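Local structure of interferon gamma receptor 1 (4EQ3) at residues Tyr53-Ser57 with Thr58-Ile62. The protein probably acts as a cytokine receptor chain that binds interferon gamma through its extracellular part, the fragment described here. Numbering follows the deposited sequence.
Sequences YQTVS and TCVNI
Val56, Ser57 and Thr58 form most of a type I beta turn that runs from Val56 to Cys59. The turn interrupts the edge strand 54-62, in the four-stranded sheet of the fibronectin type III-like domain that matches the tissue factor family. It is closed by one hydrogen bond, from Cys59 N to Val56 O, at 2.7 Å. The N-H points fairly straight at the oxygen, 154°, but the nitrogen lies above the carbonyl plane, 36° out of it.

Ser57 and Thr58 hold the exposed corner. Ser57 OG lies 3.0 Å from Thr58 N, but the angle is too poor for a hydrogen bond. The Thr58 side chain turns its hydroxyl back to Val56, and Thr58 OG1 lies 3.8 Å from Val56 CG1.

On the inner side, Val56 and Cys59 are both buried. With chi1 at -179°, Val56 CG1 swings away from its own N, toward the second half of the turn. Val56 CG1 lies 4.1 Å from Cys59 CB. Cys59 SG continues into the disulfide with Cys67, so the turn is tied covalently to the chain that follows. Backbone hydrogen bonds of Val56 and Cys59 with Val43 join the turn to strand 40-46.

Val60 folds back over the other side. Val60 CG2 lies 3.6 Å from Val56 O. Val60 CG2 also meets Thr55 CG2 at 3.7 Å, the two side chains crossing at about a right angle.

A water bridges the outer backbone. It donates to Ser57 O at 2.8 Å and to Val60 O at 2.7 Å.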
ATOM      1  N   TYR A  53      -2.412 -24.403  -5.670  1.00 33.93           N
ATOM      2  CA  TYR A  53      -1.618 -23.980  -4.520  1.00 35.67           C
ATOM      3  C   TYR A  53      -0.190 -24.463  -4.653  1.00 39.71           C
ATOM      4  O   TYR A  53       0.067 -25.566  -5.158  1.00 43.92           O
ATOM      5  CB  TYR A  53      -2.212 -24.503  -3.215  1.00 33.06           C
ATOM      6  CG  TYR A  53      -3.355 -23.668  -2.715  1.00 31.01           C
ATOM      7  CD1 TYR A  53      -3.119 -22.471  -2.050  1.00 28.97           C
ATOM      8  CD2 TYR A  53      -4.668 -24.069  -2.906  1.00 29.42           C
ATOM      9  CE1 TYR A  53      -4.161 -21.698  -1.598  1.00 24.01           C
ATOM     10  CE2 TYR A  53      -5.722 -23.304  -2.451  1.00 29.40           C
ATOM     11  CZ  TYR A  53      -5.453 -22.115  -1.791  1.00 25.47           C
ATOM     12  OH  TYR A  53      -6.484 -21.335  -1.329  1.00 26.36           O
ATOM     13  N   GLN A  54       0.733 -23.624  -4.210  1.00 33.99           N
ATOM     14  CA  GLN A  54       2.134 -23.979  -4.145  1.00 35.31           C
ATOM     15  C   GLN A  54       2.693 -23.383  -2.867  1.00 36.56           C
ATOM     16  O   GLN A  54       2.123 -22.442  -2.311  1.00 33.89           O
ATOM     17  CB  GLN A  54       2.879 -23.418  -5.343  1.00 35.38           C
ATOM     18  CG  GLN A  54       3.036 -21.918  -5.314  1.00 37.32           C
ATOM     19  CD  GLN A  54       3.685 -21.399  -6.572  1.00 37.74           C
ATOM     20  OE1 GLN A  54       3.217 -21.669  -7.679  1.00 37.70           O
ATOM     21  NE2 GLN A  54       4.767 -20.646  -6.414  1.00 35.86           N
ATOM     22  N   THR A  55       3.814 -23.921  -2.406  1.00 36.08           N
ATOM     23  CA  THR A  55       4.406 -23.476  -1.155  1.00 35.56           C
ATOM     24  C   THR A  55       4.992 -22.067  -1.248  1.00 31.71           C
ATOM     25  O   THR A  55       5.617 -21.702  -2.245  1.00 31.96           O
ATOM     26  CB  THR A  55       5.479 -24.483  -0.653  1.00 38.32           C
ATOM     27  OG1 THR A  55       5.003 -25.127   0.537  1.00 40.70           O
ATOM     28  CG2 THR A  55       6.796 -23.779  -0.355  1.00 40.83           C
ATOM     29  N   VAL A  56       4.766 -21.277  -0.203  1.00 30.18           N
ATOM     30  CA  VAL A  56       5.441 -19.998  -0.038  1.00 27.32           C
ATOM     31  C   VAL A  56       6.772 -20.246   0.666  1.00 28.96           C
ATOM     32  O   VAL A  56       6.811 -20.408   1.882  1.00 28.84           O
ATOM     33  CB  VAL A  56       4.608 -19.036   0.813  1.00 25.14           C
ATOM     34  CG1 VAL A  56       5.326 -17.713   0.945  1.00 22.57           C
ATOM     35  CG2 VAL A  56       3.226 -18.847   0.193  1.00 26.86           C
ATOM     36  N   SER A  57       7.858 -20.275  -0.098  1.00 34.65           N
ATOM     37  CA  SER A  57       9.121 -20.820   0.391  1.00 36.72           C
ATOM     38  C   SER A  57       9.585 -20.200   1.706  1.00 38.54           C
ATOM     39  O   SER A  57      10.058 -20.909   2.593  1.00 37.56           O
ATOM     40  CB  SER A  57      10.212 -20.682  -0.666  1.00 42.34           C
ATOM     41  OG  SER A  57      10.450 -19.316  -0.970  1.00 44.57           O
ATOM     42  N   THR A  58       9.444 -18.884   1.826  1.00 33.58           N
ATOM     43  CA  THR A  58       9.901 -18.161   3.007  1.00 34.37           C
ATOM     44  C   THR A  58       9.019 -18.413   4.220  1.00 34.13           C
ATOM     45  O   THR A  58       9.294 -17.899   5.300  1.00 35.12           O
ATOM     46  CB  THR A  58       9.892 -16.648   2.758  1.00 30.39           C
ATOM     47  OG1 THR A  58       8.601 -16.269   2.267  1.00 27.63           O
ATOM     48  CG2 THR A  58      10.943 -16.260   1.737  1.00 30.95           C
ATOM     49  N   CYS A  59       7.960 -19.194   4.047  1.00 31.20           N
ATOM     50  CA  CYS A  59       7.012 -19.427   5.131  1.00 32.42           C
ATOM     51  C   CYS A  59       6.675 -20.913   5.292  1.00 35.56           C
ATOM     52  O   CYS A  59       5.503 -21.302   5.332  1.00 31.26           O
ATOM     53  CB  CYS A  59       5.731 -18.599   4.927  1.00 29.40           C
ATOM     54  SG  CYS A  59       5.972 -16.798   4.909  1.00 25.78           S
ATOM     55  N   VAL A  60       7.712 -21.738   5.389  1.00 30.53           N
ATOM     56  CA  VAL A  60       7.534 -23.156   5.673  1.00 33.75           C
ATOM     57  C   VAL A  60       8.189 -23.472   7.010  1.00 36.85           C
ATOM     58  O   VAL A  60       9.341 -23.097   7.247  1.00 39.96           O
ATOM     59  CB  VAL A  60       8.160 -24.048   4.580  1.00 36.22           C
ATOM     60  CG1 VAL A  60       7.867 -25.518   4.863  1.00 39.02           C
ATOM     61  CG2 VAL A  60       7.625 -23.667   3.213  1.00 33.31           C
ATOM     62  N   ASN A  61       7.457 -24.140   7.857  1.00 39.84           N
ATOM     63  CA  ASN A  61       7.925 -24.501   9.173  1.00 40.07           C
ATOM     64  C   ASN A  61       8.356 -23.295   9.973  1.00 40.57           C
ATOM     65  O   ASN A  61       9.410 -23.299  10.522  1.00 43.09           O
ATOM     66  CB  ASN A  61       9.118 -25.475   9.099  1.00 46.99           C
ATOM     67  CG  ASN A  61       8.781 -26.802   8.460  1.00 52.85           C
ATOM     68  OD1 ASN A  61       7.670 -27.245   8.474  1.00 48.27           O
ATOM     69  ND2 ASN A  61       9.783 -27.453   7.951  1.00 53.58           N
ATOM     70  N   ILE A  62       7.539 -22.252   9.993  1.00 36.03           N
ATOM     71  CA  ILE A  62       7.833 -21.027  10.722  1.00 32.69           C
ATOM     72  C   ILE A  62       7.042 -20.986  12.015  1.00 34.44           C
ATOM     73  O   ILE A  62       5.940 -21.539  12.094  1.00 29.90           O
ATOM     74  CB  ILE A  62       7.513 -19.769   9.904  1.00 30.94           C
ATOM     75  CG1 ILE A  62       6.074 -19.812   9.383  1.00 28.23           C
ATOM     76  CG2 ILE A  62       8.476 -19.631   8.758  1.00 32.52           C
ATOM     77  CD1 ILE A  62       5.547 -18.447   8.921  1.00 25.65           C
TER
HETATM   78  O   HOH W   1      10.079 -21.295   5.370  1.00 36.85           O